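Long-range contacts in 2-C-methyl-D-erythritol 2,4-cyclodiphosphate synthase (Thermus thermophilus, PDB 1IV1), which converts 4-diphosphocytidyl-2-C-methyl-D-erythritol 2-phosphate into 2-C-methyl-D-erythritol 2,4-cyclodiphosphate with release of CMP, a step of the non-mevalonate route to isoprenoids: residues Y19-L24 with D38-A43; D46-A51 with R78-L83; R72-L77 with L116-R121; A89-A94 with L120-D125. All blocks are in the same frame, centred on the assembly; numbering follows the deposited sequence.

Contact 1 (Y19-L24 with D38-A43); sequences YLCGLL and DAALHA
Asp38 OD1 is gripped by two backbone N-H groups, one from each side of the contact: Cys21 N lies 3.1 Å from Asp38 OD1, and Leu41 N lies 3.0 Å from the same oxygen. The bond from Leu41 is nearly straight (177°) and descends from above the carboxylate plane, whereas Cys21 arrives on the syn side, close to that plane. The second oxygen has a donor as well, since Gly22 N reaches the syn lone pair of Asp38 OD2 at 2.9 Å. Because CG stands anti to the backbone N (chi1 -172°), the carboxylate swings across to the tight hairpin of strands 18-20 and 23-25, whose type I' turn runs from Leu20 to Leu23 and presents the two successive N-H groups. Here is a worked case of an N-cap doing double duty: Asp38 caps helix 39-50 and at the same time binds a turn of the preceding hairpin. The CA of Asp38 adds a C-H...O contact, 3.3 Å from Tyr19 O. Apolar groups close round the polar core. Cys21 SG rests 3.7 Å from Ala40 CB, and Leu41 sets CD1 beside Gly22 and CD2 beside the CA of Cys21. Next along the helix, His42, a predicted ligand of the divalent metal, hydrogen-bonds through NE2 to Ser73 OG. With three N-H donors and the start of a helix next to it, the buried carboxylate of Asp38 would be expected to remain an anion, stabilised by N-H groups from both hairpin and helix.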
loop_
_atom_site.group_PDB
_atom_site.type_symbol
_atom_site.label_atom_id
_atom_site.label_comp_id
_atom_site.label_asym_id
_atom_site.label_seq_id
_atom_site.Cartn_x
_atom_site.Cartn_y
_atom_site.Cartn_z
ATOM N N TYR A 19 -8.738 1.941 -19.661
ATOM C CA TYR A 19 -7.665 2.928 -19.685
ATOM C C TYR A 19 -6.764 2.750 -18.462
ATOM O O TYR A 19 -7.270 2.727 -17.343
ATOM C CB TYR A 19 -8.219 4.350 -19.702
ATOM C CG TYR A 19 -9.051 4.647 -20.917
ATOM C CD1 TYR A 19 -8.399 5.040 -22.095
ATOM C CD2 TYR A 19 -10.426 4.534 -20.898
ATOM C CE1 TYR A 19 -9.149 5.314 -23.219
ATOM C CE2 TYR A 19 -11.175 4.813 -22.033
ATOM C CZ TYR A 19 -10.520 5.200 -23.183
ATOM O OH TYR A 19 -11.248 5.482 -24.314
ATOM N N LEU A 20 -5.476 2.651 -18.745
ATOM C CA LEU A 20 -4.409 2.602 -17.761
ATOM C C LEU A 20 -3.190 3.416 -18.189
ATOM O O LEU A 20 -2.744 3.269 -19.327
ATOM C CB LEU A 20 -3.963 1.166 -17.521
ATOM C CG LEU A 20 -5.012 0.204 -16.966
ATOM C CD1 LEU A 20 -4.482 -1.221 -17.064
ATOM C CD2 LEU A 20 -5.364 0.570 -15.539
ATOM N N CYS A 21 -2.664 4.225 -17.282
ATOM C CA CYS A 21 -1.439 4.989 -17.539
ATOM C C CYS A 21 -1.615 5.930 -18.727
ATOM O O CYS A 21 -0.630 6.251 -19.389
ATOM C CB CYS A 21 -0.253 4.050 -17.776
ATOM S SG CYS A 21 0.046 3.036 -16.291
ATOM N N GLY A 22 -2.856 6.328 -18.935
ATOM C CA GLY A 22 -3.207 7.249 -20.007
ATOM C C GLY A 22 -3.493 6.562 -21.319
ATOM O O GLY A 22 -3.915 7.205 -22.288
ATOM N N LEU A 23 -3.319 5.256 -21.402
ATOM C CA LEU A 23 -3.552 4.491 -22.611
ATOM C C LEU A 23 -4.855 3.690 -22.646
ATOM O O LEU A 23 -5.359 3.229 -21.622
ATOM C CB LEU A 23 -2.404 3.489 -22.793
ATOM C CG LEU A 23 -0.972 4.022 -22.862
ATOM C CD1 LEU A 23 -0.076 2.983 -23.518
ATOM C CD2 LEU A 23 -0.915 5.354 -23.603
ATOM N N LEU A 24 -5.378 3.506 -23.853
ATOM C CA LEU A 24 -6.437 2.578 -24.203
ATOM C C LEU A 24 -5.811 1.197 -24.363
ATOM O O LEU A 24 -4.976 1.050 -25.267
ATOM C CB LEU A 24 -7.109 2.955 -25.512
ATOM C CG LEU A 24 -8.428 2.318 -25.934
ATOM C CD1 LEU A 24 -8.224 0.960 -26.590
ATOM C CD2 LEU A 24 -9.388 2.194 -24.756
ATOM N N ASP A 38 -9.251 5.301 -14.875
ATOM C CA ASP A 38 -7.822 5.008 -15.030
ATOM C C ASP A 38 -7.179 4.942 -13.660
ATOM O O ASP A 38 -6.723 5.956 -13.128
ATOM C CB ASP A 38 -7.126 6.048 -15.910
ATOM C CG ASP A 38 -5.695 5.739 -16.298
ATOM O OD1 ASP A 38 -4.953 5.148 -15.468
ATOM O OD2 ASP A 38 -5.274 6.087 -17.436
ATOM N N ALA A 39 -7.169 3.737 -13.094
ATOM C CA ALA A 39 -6.790 3.545 -11.700
ATOM C C ALA A 39 -5.354 3.994 -11.446
ATOM O O ALA A 39 -5.000 4.516 -10.385
ATOM C CB ALA A 39 -6.980 2.078 -11.303
ATOM N N ALA A 40 -4.539 3.725 -12.461
ATOM C CA ALA A 40 -3.121 4.037 -12.406
ATOM C C ALA A 40 -2.911 5.530 -12.204
ATOM O O ALA A 40 -2.289 5.997 -11.244
ATOM C CB ALA A 40 -2.480 3.521 -13.682
ATOM N N LEU A 41 -3.466 6.335 -13.122
ATOM C CA LEU A 41 -3.306 7.779 -13.013
ATOM C C LEU A 41 -4.018 8.310 -11.785
ATOM O O LEU A 41 -3.561 9.228 -11.119
ATOM C CB LEU A 41 -3.832 8.472 -14.279
ATOM C CG LEU A 41 -3.120 8.118 -15.585
ATOM C CD1 LEU A 41 -3.677 8.938 -16.747
ATOM C CD2 LEU A 41 -1.617 8.340 -15.453
ATOM N N HIS A 42 -5.177 7.729 -11.438
ATOM C CA HIS A 42 -5.846 8.281 -10.265
ATOM C C HIS A 42 -5.011 8.123 -8.997
ATOM O O HIS A 42 -4.869 9.112 -8.264
ATOM C CB HIS A 42 -7.210 7.625 -10.109
ATOM C CG HIS A 42 -8.194 8.065 -11.145
ATOM N ND1 HIS A 42 -9.531 7.777 -11.086
ATOM C CD2 HIS A 42 -8.014 8.774 -12.286
ATOM C CE1 HIS A 42 -10.146 8.286 -12.137
ATOM N NE2 HIS A 42 -9.239 8.899 -12.886
ATOM N N ALA A 43 -4.485 6.933 -8.725
ATOM C CA ALA A 43 -3.599 6.698 -7.590
ATOM C C ALA A 43 -2.382 7.628 -7.621
ATOM O O ALA A 43 -1.987 8.186 -6.588
ATOM C CB ALA A 43 -3.138 5.237 -7.585
#

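Contact 2 (D46-A51 with R78-L83); sequences DALLSA and REALRL
Helix segments 46-50 and 78-83, nearest each other at Leu49 and Ala80, run almost parallel, their axes 18° apart in direction and 9.1 Å apart at closest approach. They belong to helices 39-50 and 73-86, which pack side by side in the helical layer of this alpha/beta fold; Ala47, and Ala51 of the same segment, lie on strand 141-150 of the mixed sheet. A small residue, Ala80, thus stands where the two backbones are closest. Ala80 points its CB at the partner helix and meets Leu49 CD2 at 3.8 Å and Leu48 CB at 4.1 Å, so the methyl sits against both leucines. On one flank Leu48 CD1 touches Leu81 CD2 at 3.5 Å, the two side chains crossing obliquely. The CB of Leu81 itself points away from the first helix, and its branch returns through CG and CD2 to make this touch. On the other flank Leu49 CD2 is 4.2 Å from Leu83 CD1, and both leucines also lean on Leu60 of helix 57-60. The side chain of Leu49 further lies close to Ile57 and Phe61, predicted to belong to the substrate site. No hydrogen bond joins the two segments, whose shared surface is wholly aliphatic. Ser50, turned elsewhere, bonds through OG to Ser95 OG of a second subunit. Away from the contact, Arg82 NH2 forms a salt bridge of 3.1 Å with Glu79 OE2, the carboxylate oxygen lying 13° out of the guanidinium plane.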
loop_
_atom_site.group_PDB
_atom_site.type_symbol
_atom_site.label_atom_id
_atom_site.label_comp_id
_atom_site.label_asym_id
_atom_site.label_seq_id
_atom_site.Cartn_x
_atom_site.Cartn_y
_atom_site.Cartn_z
ATOM N N ASP A 46 -3.567 11.234 -6.730
ATOM C CA ASP A 46 -3.747 11.273 -5.283
ATOM C C ASP A 46 -2.424 11.286 -4.530
ATOM O O ASP A 46 -2.251 12.004 -3.531
ATOM C CB ASP A 46 -4.618 10.078 -4.836
ATOM C CG ASP A 46 -6.061 10.538 -4.745
ATOM O OD1 ASP A 46 -6.291 11.747 -4.998
ATOM O OD2 ASP A 46 -6.967 9.743 -4.435
ATOM N N ALA A 47 -1.474 10.482 -4.999
ATOM C CA ALA A 47 -0.173 10.398 -4.347
ATOM C C ALA A 47 0.534 11.759 -4.378
ATOM O O ALA A 47 1.091 12.172 -3.358
ATOM C CB ALA A 47 0.700 9.340 -4.994
ATOM N N LEU A 48 0.464 12.420 -5.531
ATOM C CA LEU A 48 1.043 13.767 -5.687
ATOM C C LEU A 48 0.385 14.785 -4.763
ATOM O O LEU A 48 1.059 15.512 -4.038
ATOM C CB LEU A 48 0.943 14.193 -7.156
ATOM C CG LEU A 48 1.878 13.461 -8.129
ATOM C CD1 LEU A 48 1.556 13.773 -9.579
ATOM C CD2 LEU A 48 3.318 13.820 -7.802
ATOM N N LEU A 49 -0.943 14.879 -4.742
ATOM C CA LEU A 49 -1.683 15.784 -3.885
ATOM C C LEU A 49 -1.398 15.544 -2.409
ATOM O O LEU A 49 -1.174 16.485 -1.659
ATOM C CB LEU A 49 -3.198 15.665 -4.123
ATOM C CG LEU A 49 -3.643 16.017 -5.547
ATOM C CD1 LEU A 49 -5.104 15.639 -5.742
ATOM C CD2 LEU A 49 -3.408 17.498 -5.837
ATOM N N SER A 50 -1.443 14.263 -2.039
ATOM C CA SER A 50 -1.152 13.856 -0.675
ATOM C C SER A 50 0.228 14.319 -0.233
ATOM O O SER A 50 0.388 14.669 0.931
ATOM C CB SER A 50 -1.286 12.325 -0.572
ATOM O OG SER A 50 -1.239 11.946 0.795
ATOM N N ALA A 51 1.217 14.366 -1.118
ATOM C CA ALA A 51 2.573 14.756 -0.744
ATOM C C ALA A 51 2.654 16.207 -0.272
ATOM O O ALA A 51 3.641 16.557 0.394
ATOM C CB ALA A 51 3.520 14.530 -1.912
ATOM N N ARG A 78 -1.792 16.166 -14.653
ATOM C CA ARG A 78 -0.960 17.318 -15.044
ATOM C C ARG A 78 -1.261 18.475 -14.103
ATOM O O ARG A 78 -0.384 19.226 -13.670
ATOM C CB ARG A 78 -1.183 17.677 -16.508
ATOM C CG ARG A 78 -1.134 16.567 -17.534
ATOM C CD ARG A 78 0.215 16.309 -18.176
ATOM N NE ARG A 78 0.149 15.866 -19.568
ATOM C CZ ARG A 78 1.182 15.620 -20.364
ATOM N NH1 ARG A 78 2.440 15.748 -19.961
ATOM N NH2 ARG A 78 0.973 15.223 -21.621
ATOM N N GLU A 79 -2.541 18.611 -13.761
ATOM C CA GLU A 79 -2.974 19.606 -12.799
ATOM C C GLU A 79 -2.328 19.381 -11.444
ATOM O O GLU A 79 -1.813 20.312 -10.801
ATOM C CB GLU A 79 -4.499 19.587 -12.712
ATOM C CG GLU A 79 -5.123 20.854 -12.189
ATOM C CD GLU A 79 -4.484 22.143 -12.667
ATOM O OE1 GLU A 79 -3.756 22.145 -13.681
ATOM O OE2 GLU A 79 -4.721 23.169 -11.991
ATOM N N ALA A 80 -2.330 18.126 -10.972
ATOM C CA ALA A 80 -1.664 17.929 -9.684
ATOM C C ALA A 80 -0.178 18.225 -9.785
ATOM O O ALA A 80 0.447 18.660 -8.821
ATOM C CB ALA A 80 -1.844 16.506 -9.161
ATOM N N LEU A 81 0.399 17.951 -10.947
ATOM C CA LEU A 81 1.839 18.133 -11.109
ATOM C C LEU A 81 2.175 19.614 -10.975
ATOM O O LEU A 81 3.151 19.969 -10.319
ATOM C CB LEU A 81 2.304 17.569 -12.451
ATOM C CG LEU A 81 2.639 16.075 -12.411
ATOM C CD1 LEU A 81 3.011 15.544 -13.784
ATOM C CD2 LEU A 81 3.755 15.836 -11.398
ATOM N N ARG A 82 1.300 20.384 -11.612
ATOM C CA ARG A 82 1.359 21.825 -11.682
ATOM C C ARG A 82 1.266 22.423 -10.285
ATOM O O ARG A 82 2.026 23.335 -9.962
ATOM C CB ARG A 82 0.221 22.386 -12.546
ATOM C CG ARG A 82 0.466 23.808 -13.026
ATOM C CD ARG A 82 -0.792 24.411 -13.634
ATOM N NE ARG A 82 -1.887 24.483 -12.660
ATOM C CZ ARG A 82 -2.071 25.557 -11.900
ATOM N NH1 ARG A 82 -1.234 26.576 -12.050
ATOM N NH2 ARG A 82 -3.059 25.625 -11.020
ATOM N N LEU A 83 0.325 21.881 -9.507
ATOM C CA LEU A 83 0.116 22.389 -8.150
ATOM C C LEU A 83 1.309 22.177 -7.235
ATOM O O LEU A 83 1.753 23.027 -6.459
ATOM C CB LEU A 83 -1.125 21.707 -7.545
ATOM C CG LEU A 83 -2.465 22.213 -8.083
ATOM C CD1 LEU A 83 -3.603 21.337 -7.575
ATOM C CD2 LEU A 83 -2.683 23.667 -7.685
#

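Contact 3 (R72-L77 with L116-R121); sequences RSEVFL and LSRLLR
In both Glu74 and Leu77, CG is set anti to the backbone N (chi1 172° in Leu77), which sends the two side chains from neighbouring turns of helix 73-86 towards Leu119 and Leu120. Glu74 is extended beyond CG and lies across Leu119 at about a right angle, the carboxylate as well as the aliphatic part against it, with Glu74 CD 3.5 Å from Leu119 CG. Leu77 crosses both leucines at about a right angle: Leu77 CD2 lies 3.9 Å from Leu119 CB and only 3.3 Å from Leu120 CD1, tighter than usual van der Waals contact. Two neighbouring helices of the alpha/beta fold are joined here, 73-86 and 109-120, with short-segment axes 46° apart in direction and 11.4 Å at closest approach, a spacing that large leucines bridge. At the surface end the polar groups meet less closely. Glu74 OE1 makes a long salt bridge of 3.8 Å with Arg118 NH2, the carboxylate and guanidinium planes standing 80° apart, while Glu74 OE2 has a stronger partner in Arg78 of its own helix. Arg118 reaches this position by a bend at chi3. Within the contact the carbonyl oxygen of Leu119 is buried without a hydrogen-bonding partner.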
loop_
_atom_site.group_PDB
_atom_site.type_symbol
_atom_site.label_atom_id
_atom_site.label_comp_id
_atom_site.label_asym_id
_atom_site.label_seq_id
_atom_site.Cartn_x
_atom_site.Cartn_y
_atom_site.Cartn_z
ATOM N N ARG A 72 -10.115 13.541 -19.649
ATOM C CA ARG A 72 -9.169 12.442 -19.503
ATOM C C ARG A 72 -8.446 12.475 -18.152
ATOM O O ARG A 72 -8.150 13.572 -17.670
ATOM C CB ARG A 72 -8.053 12.507 -20.545
ATOM C CG ARG A 72 -8.321 11.902 -21.896
ATOM C CD ARG A 72 -7.046 11.951 -22.725
ATOM N NE ARG A 72 -7.301 11.723 -24.140
ATOM C CZ ARG A 72 -6.361 11.377 -25.011
ATOM N NH1 ARG A 72 -5.102 11.224 -24.617
ATOM N NH2 ARG A 72 -6.722 11.193 -26.275
ATOM N N SER A 73 -8.124 11.327 -17.558
ATOM C CA SER A 73 -7.472 11.362 -16.242
ATOM C C SER A 73 -6.108 12.039 -16.241
ATOM O O SER A 73 -5.652 12.542 -15.218
ATOM C CB SER A 73 -7.339 9.932 -15.704
ATOM O OG SER A 73 -8.623 9.405 -15.436
ATOM N N GLU A 74 -5.418 12.022 -17.372
ATOM C CA GLU A 74 -4.123 12.675 -17.536
ATOM C C GLU A 74 -4.246 14.164 -17.239
ATOM O O GLU A 74 -3.259 14.761 -16.821
ATOM C CB GLU A 74 -3.578 12.459 -18.954
ATOM C CG GLU A 74 -2.499 13.417 -19.397
ATOM C CD GLU A 74 -1.719 13.015 -20.631
ATOM O OE1 GLU A 74 -2.165 12.255 -21.517
ATOM O OE2 GLU A 74 -0.568 13.479 -20.734
ATOM N N VAL A 75 -5.440 14.719 -17.461
ATOM C CA VAL A 75 -5.672 16.151 -17.251
ATOM C C VAL A 75 -5.538 16.455 -15.773
ATOM O O VAL A 75 -4.922 17.430 -15.367
ATOM C CB VAL A 75 -7.048 16.576 -17.788
ATOM C CG1 VAL A 75 -7.435 17.963 -17.298
ATOM C CG2 VAL A 75 -7.031 16.505 -19.314
ATOM N N PHE A 76 -6.104 15.555 -14.961
ATOM C CA PHE A 76 -5.999 15.691 -13.510
ATOM C C PHE A 76 -4.558 15.580 -13.024
ATOM O O PHE A 76 -4.064 16.321 -12.185
ATOM C CB PHE A 76 -6.836 14.601 -12.828
ATOM C CG PHE A 76 -8.257 14.536 -13.361
ATOM C CD1 PHE A 76 -8.884 15.674 -13.853
ATOM C CD2 PHE A 76 -8.942 13.328 -13.352
ATOM C CE1 PHE A 76 -10.178 15.595 -14.333
ATOM C CE2 PHE A 76 -10.242 13.247 -13.827
ATOM C CZ PHE A 76 -10.856 14.393 -14.310
ATOM N N LEU A 77 -3.871 14.586 -13.571
ATOM C CA LEU A 77 -2.475 14.361 -13.215
ATOM C C LEU A 77 -1.588 15.576 -13.477
ATOM O O LEU A 77 -0.747 16.006 -12.694
ATOM C CB LEU A 77 -1.966 13.171 -14.036
ATOM C CG LEU A 77 -0.446 12.978 -13.861
ATOM C CD1 LEU A 77 -0.160 12.631 -12.405
ATOM C CD2 LEU A 77 0.080 11.957 -14.847
ATOM N N LEU A 116 3.874 6.654 -18.798
ATOM C CA LEU A 116 4.082 7.275 -17.494
ATOM C C LEU A 116 5.334 8.151 -17.509
ATOM O O LEU A 116 5.344 9.208 -16.876
ATOM C CB LEU A 116 4.196 6.194 -16.411
ATOM C CG LEU A 116 2.879 5.495 -16.049
ATOM C CD1 LEU A 116 3.122 4.513 -14.911
ATOM C CD2 LEU A 116 1.819 6.514 -15.676
ATOM N N SER A 117 6.358 7.664 -18.218
ATOM C CA SER A 117 7.595 8.448 -18.340
ATOM C C SER A 117 7.329 9.810 -18.976
ATOM O O SER A 117 7.816 10.839 -18.519
ATOM C CB SER A 117 8.659 7.706 -19.143
ATOM O OG SER A 117 9.810 8.530 -19.305
ATOM N N ARG A 118 6.546 9.817 -20.039
ATOM C CA ARG A 118 6.223 11.062 -20.723
ATOM C C ARG A 118 5.286 11.913 -19.889
ATOM O O ARG A 118 5.543 13.106 -19.743
ATOM C CB ARG A 118 5.596 10.752 -22.082
ATOM C CG ARG A 118 5.309 11.983 -22.935
ATOM C CD ARG A 118 4.515 11.594 -24.186
ATOM N NE ARG A 118 3.157 11.192 -23.826
ATOM C CZ ARG A 118 2.074 11.934 -24.011
ATOM N NH1 ARG A 118 2.167 13.135 -24.563
ATOM N NH2 ARG A 118 0.893 11.461 -23.638
ATOM N N LEU A 119 4.217 11.347 -19.336
ATOM C CA LEU A 119 3.330 12.157 -18.503
ATOM C C LEU A 119 3.955 12.604 -17.191
ATOM O O LEU A 119 3.615 13.689 -16.700
ATOM C CB LEU A 119 2.037 11.406 -18.170
ATOM C CG LEU A 119 0.987 11.332 -19.269
ATOM C CD1 LEU A 119 1.545 10.816 -20.584
ATOM C CD2 LEU A 119 -0.143 10.427 -18.791
ATOM N N LEU A 120 4.850 11.842 -16.565
ATOM C CA LEU A 120 5.420 12.315 -15.308
ATOM C C LEU A 120 6.743 13.072 -15.475
ATOM O O LEU A 120 7.253 13.604 -14.487
ATOM C CB LEU A 120 5.663 11.127 -14.371
ATOM C CG LEU A 120 4.552 10.749 -13.398
ATOM C CD1 LEU A 120 3.176 11.111 -13.903
ATOM C CD2 LEU A 120 4.639 9.248 -13.076
ATOM N N ARG A 121 7.278 13.099 -16.682
ATOM C CA ARG A 121 8.580 13.640 -17.042
ATOM C C ARG A 121 9.680 13.062 -16.153
ATOM O O ARG A 121 10.438 13.792 -15.515
ATOM C CB ARG A 121 8.583 15.173 -16.971
ATOM C CG ARG A 121 7.672 15.764 -18.049
ATOM C CD ARG A 121 7.391 17.234 -17.735
ATOM N NE ARG A 121 6.726 17.336 -16.447
ATOM C CZ ARG A 121 7.200 17.827 -15.318
ATOM N NH1 ARG A 121 8.424 18.326 -15.235
ATOM N NH2 ARG A 121 6.410 17.819 -14.249
#

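Contact 4 (A89-A94 with L120-D125); sequences AKLLQA and LRLPQD
Leu91 and Leu122 cross at about a right angle, Leu91 CG lying 3.8 Å from Leu122 CD1, and these two residues bury the most surface in the contact. The two methyls of Leu122 part: CD1 goes to Leu91 and Ala94, while CD2 lies over the backbone, 3.3 Å from Leu91 O and 3.4 Å from Leu92 O. Leu91, with CG anti to the backbone N (chi1 173°), directs CD2 to Leu120 CG at 3.8 Å, this second leucine being met at a slant. Deeper in, Leu120 CD2 touches Ala94 CB at 3.8 Å. A classic beta bulge, in which Leu92 and Gln93 both face Leu149 of strand 141-150, breaks the strand's alternation and fits with Leu91 and Ala94 both pointing to the loop. The topology offers a textbook example of a beta-alpha-beta crossover: strand 91-99 leads into helix 109-120, and the loop described here brings the chain back to strand 127-132, parallel to the first strand and next to it. A water bridges the backbones, donating to both carbonyls, at 2.9 Å to Leu91 O and 3.1 Å to Arg121 O. Further along the loop, Asp125 turns to another subunit and forms a salt bridge with Arg2 of the third subunit. Since no direct hydrogen bond spans the two segments, their adhesion rests on leucine and alanine contacts, and the bridging water supplies the polar link between two carbonyls that could not bond to each other.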
loop_
_atom_site.group_PDB
_atom_site.type_symbol
_atom_site.label_atom_id
_atom_site.label_comp_id
_atom_site.label_asym_id
_atom_site.label_seq_id
_atom_site.Cartn_x
_atom_site.Cartn_y
_atom_site.Cartn_z
ATOM N N ALA A 89 7.918 21.667 -5.611
ATOM C CA ALA A 89 8.146 20.243 -5.808
ATOM C C ALA A 89 8.899 19.892 -7.074
ATOM O O ALA A 89 8.662 20.414 -8.167
ATOM C CB ALA A 89 6.804 19.502 -5.847
ATOM N N LYS A 90 9.830 18.944 -6.942
ATOM C CA LYS A 90 10.335 18.323 -8.165
ATOM C C LYS A 90 10.188 16.803 -8.003
ATOM O O LYS A 90 10.793 16.276 -7.061
ATOM C CB LYS A 90 11.777 18.680 -8.505
ATOM C CG LYS A 90 12.080 20.158 -8.309
ATOM C CD LYS A 90 13.098 20.380 -7.203
ATOM C CE LYS A 90 12.611 21.424 -6.213
ATOM N NZ LYS A 90 12.653 22.815 -6.749
ATOM N N LEU A 91 9.405 16.232 -8.912
ATOM C CA LEU A 91 9.110 14.788 -8.826
ATOM C C LEU A 91 10.352 13.999 -9.209
ATOM O O LEU A 91 11.009 14.251 -10.217
ATOM C CB LEU A 91 7.932 14.394 -9.695
ATOM C CG LEU A 91 7.580 12.918 -9.872
ATOM C CD1 LEU A 91 7.251 12.270 -8.533
ATOM C CD2 LEU A 91 6.397 12.758 -10.819
ATOM N N LEU A 92 10.657 13.012 -8.366
ATOM C CA LEU A 92 11.882 12.239 -8.580
ATOM C C LEU A 92 11.582 10.792 -8.941
ATOM O O LEU A 92 12.284 10.175 -9.735
ATOM C CB LEU A 92 12.688 12.394 -7.306
ATOM C CG LEU A 92 13.805 11.446 -6.926
ATOM C CD1 LEU A 92 14.812 11.266 -8.042
ATOM C CD2 LEU A 92 14.488 11.999 -5.671
ATOM N N GLN A 93 10.524 10.204 -8.372
ATOM C CA GLN A 93 10.274 8.795 -8.642
ATOM C C GLN A 93 8.806 8.477 -8.403
ATOM O O GLN A 93 8.111 9.090 -7.591
ATOM C CB GLN A 93 11.168 7.911 -7.764
ATOM C CG GLN A 93 11.064 6.422 -8.064
ATOM C CD GLN A 93 12.256 5.618 -7.578
ATOM O OE1 GLN A 93 12.676 4.619 -8.174
ATOM N NE2 GLN A 93 12.840 6.039 -6.468
ATOM N N ALA A 94 8.333 7.485 -9.153
ATOM C CA ALA A 94 6.985 6.977 -8.938
ATOM C C ALA A 94 7.027 5.447 -9.006
ATOM O O ALA A 94 7.519 4.858 -9.967
ATOM C CB ALA A 94 5.993 7.548 -9.934
ATOM N N LEU A 120 4.850 11.842 -16.565
ATOM C CA LEU A 120 5.420 12.315 -15.308
ATOM C C LEU A 120 6.743 13.072 -15.475
ATOM O O LEU A 120 7.253 13.604 -14.487
ATOM C CB LEU A 120 5.663 11.127 -14.371
ATOM C CG LEU A 120 4.552 10.749 -13.398
ATOM C CD1 LEU A 120 3.176 11.111 -13.903
ATOM C CD2 LEU A 120 4.639 9.248 -13.076
ATOM N N ARG A 121 7.278 13.099 -16.682
ATOM C CA ARG A 121 8.580 13.640 -17.042
ATOM C C ARG A 121 9.680 13.062 -16.153
ATOM O O ARG A 121 10.438 13.792 -15.515
ATOM C CB ARG A 121 8.583 15.173 -16.971
ATOM C CG ARG A 121 7.672 15.764 -18.049
ATOM C CD ARG A 121 7.391 17.234 -17.735
ATOM N NE ARG A 121 6.726 17.336 -16.447
ATOM C CZ ARG A 121 7.200 17.827 -15.318
ATOM N NH1 ARG A 121 8.424 18.326 -15.235
ATOM N NH2 ARG A 121 6.410 17.819 -14.249
ATOM N N LEU A 122 9.721 11.736 -16.121
ATOM C CA LEU A 122 10.735 10.978 -15.419
ATOM C C LEU A 122 11.411 10.002 -16.386
ATOM O O LEU A 122 10.772 9.471 -17.296
ATOM C CB LEU A 122 10.160 10.193 -14.227
ATOM C CG LEU A 122 9.615 10.985 -13.032
ATOM C CD1 LEU A 122 8.864 10.065 -12.068
ATOM C CD2 LEU A 122 10.700 11.718 -12.261
ATOM N N PRO A 123 12.696 9.762 -16.158
ATOM C CA PRO A 123 13.435 8.726 -16.892
ATOM C C PRO A 123 12.845 7.353 -16.574
ATOM O O PRO A 123 12.199 7.218 -15.535
ATOM C CB PRO A 123 14.854 8.851 -16.352
ATOM C CG PRO A 123 14.748 9.584 -15.067
ATOM C CD PRO A 123 13.534 10.457 -15.165
ATOM N N GLN A 124 13.019 6.353 -17.413
ATOM C CA GLN A 124 12.362 5.068 -17.307
ATOM C C GLN A 124 12.734 4.291 -16.048
ATOM O O GLN A 124 11.937 3.493 -15.540
ATOM C CB GLN A 124 12.733 4.182 -18.508
ATOM C CG GLN A 124 12.354 4.776 -19.850
ATOM C CD GLN A 124 11.016 4.257 -20.337
ATOM O OE1 GLN A 124 10.910 3.108 -20.763
ATOM N NE2 GLN A 124 9.998 5.107 -20.261
ATOM N N ASP A 125 13.960 4.513 -15.584
ATOM C CA ASP A 125 14.443 3.803 -14.404
ATOM C C ASP A 125 13.904 4.416 -13.125
ATOM O O ASP A 125 14.158 3.902 -12.033
ATOM C CB ASP A 125 15.969 3.835 -14.356
ATOM C CG ASP A 125 16.513 5.243 -14.202
ATOM O OD1 ASP A 125 16.511 5.784 -13.083
ATOM O OD2 ASP A 125 16.945 5.820 -15.226
HETATM O O HOH W 1 10.411 15.292 -12.805
#

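From the N terminus, contact 1 closes the loop between the hairpin of 18-25 and the start of helix 39-50. Contact 2 follows in series, taking the far part of that helix to helix 73-86. Contact 3 begins inside the span of contact 2 and closes beyond it, so the two cross; it draws helix 109-120 against helix 73-86. Contact 4 opens within contact 3 and ends on the same stretch, sharing Leu120 and Arg121, and ties strand 91-99 to the crossover's return loop. Contacts 1 and 3 also meet where Cys21 packs on Leu116, whereas contacts 1 and 4 do not touch. Leu48 and Leu81 of contact 2 reach Leu77 of contact 3 and Leu91 of contact 4 respectively.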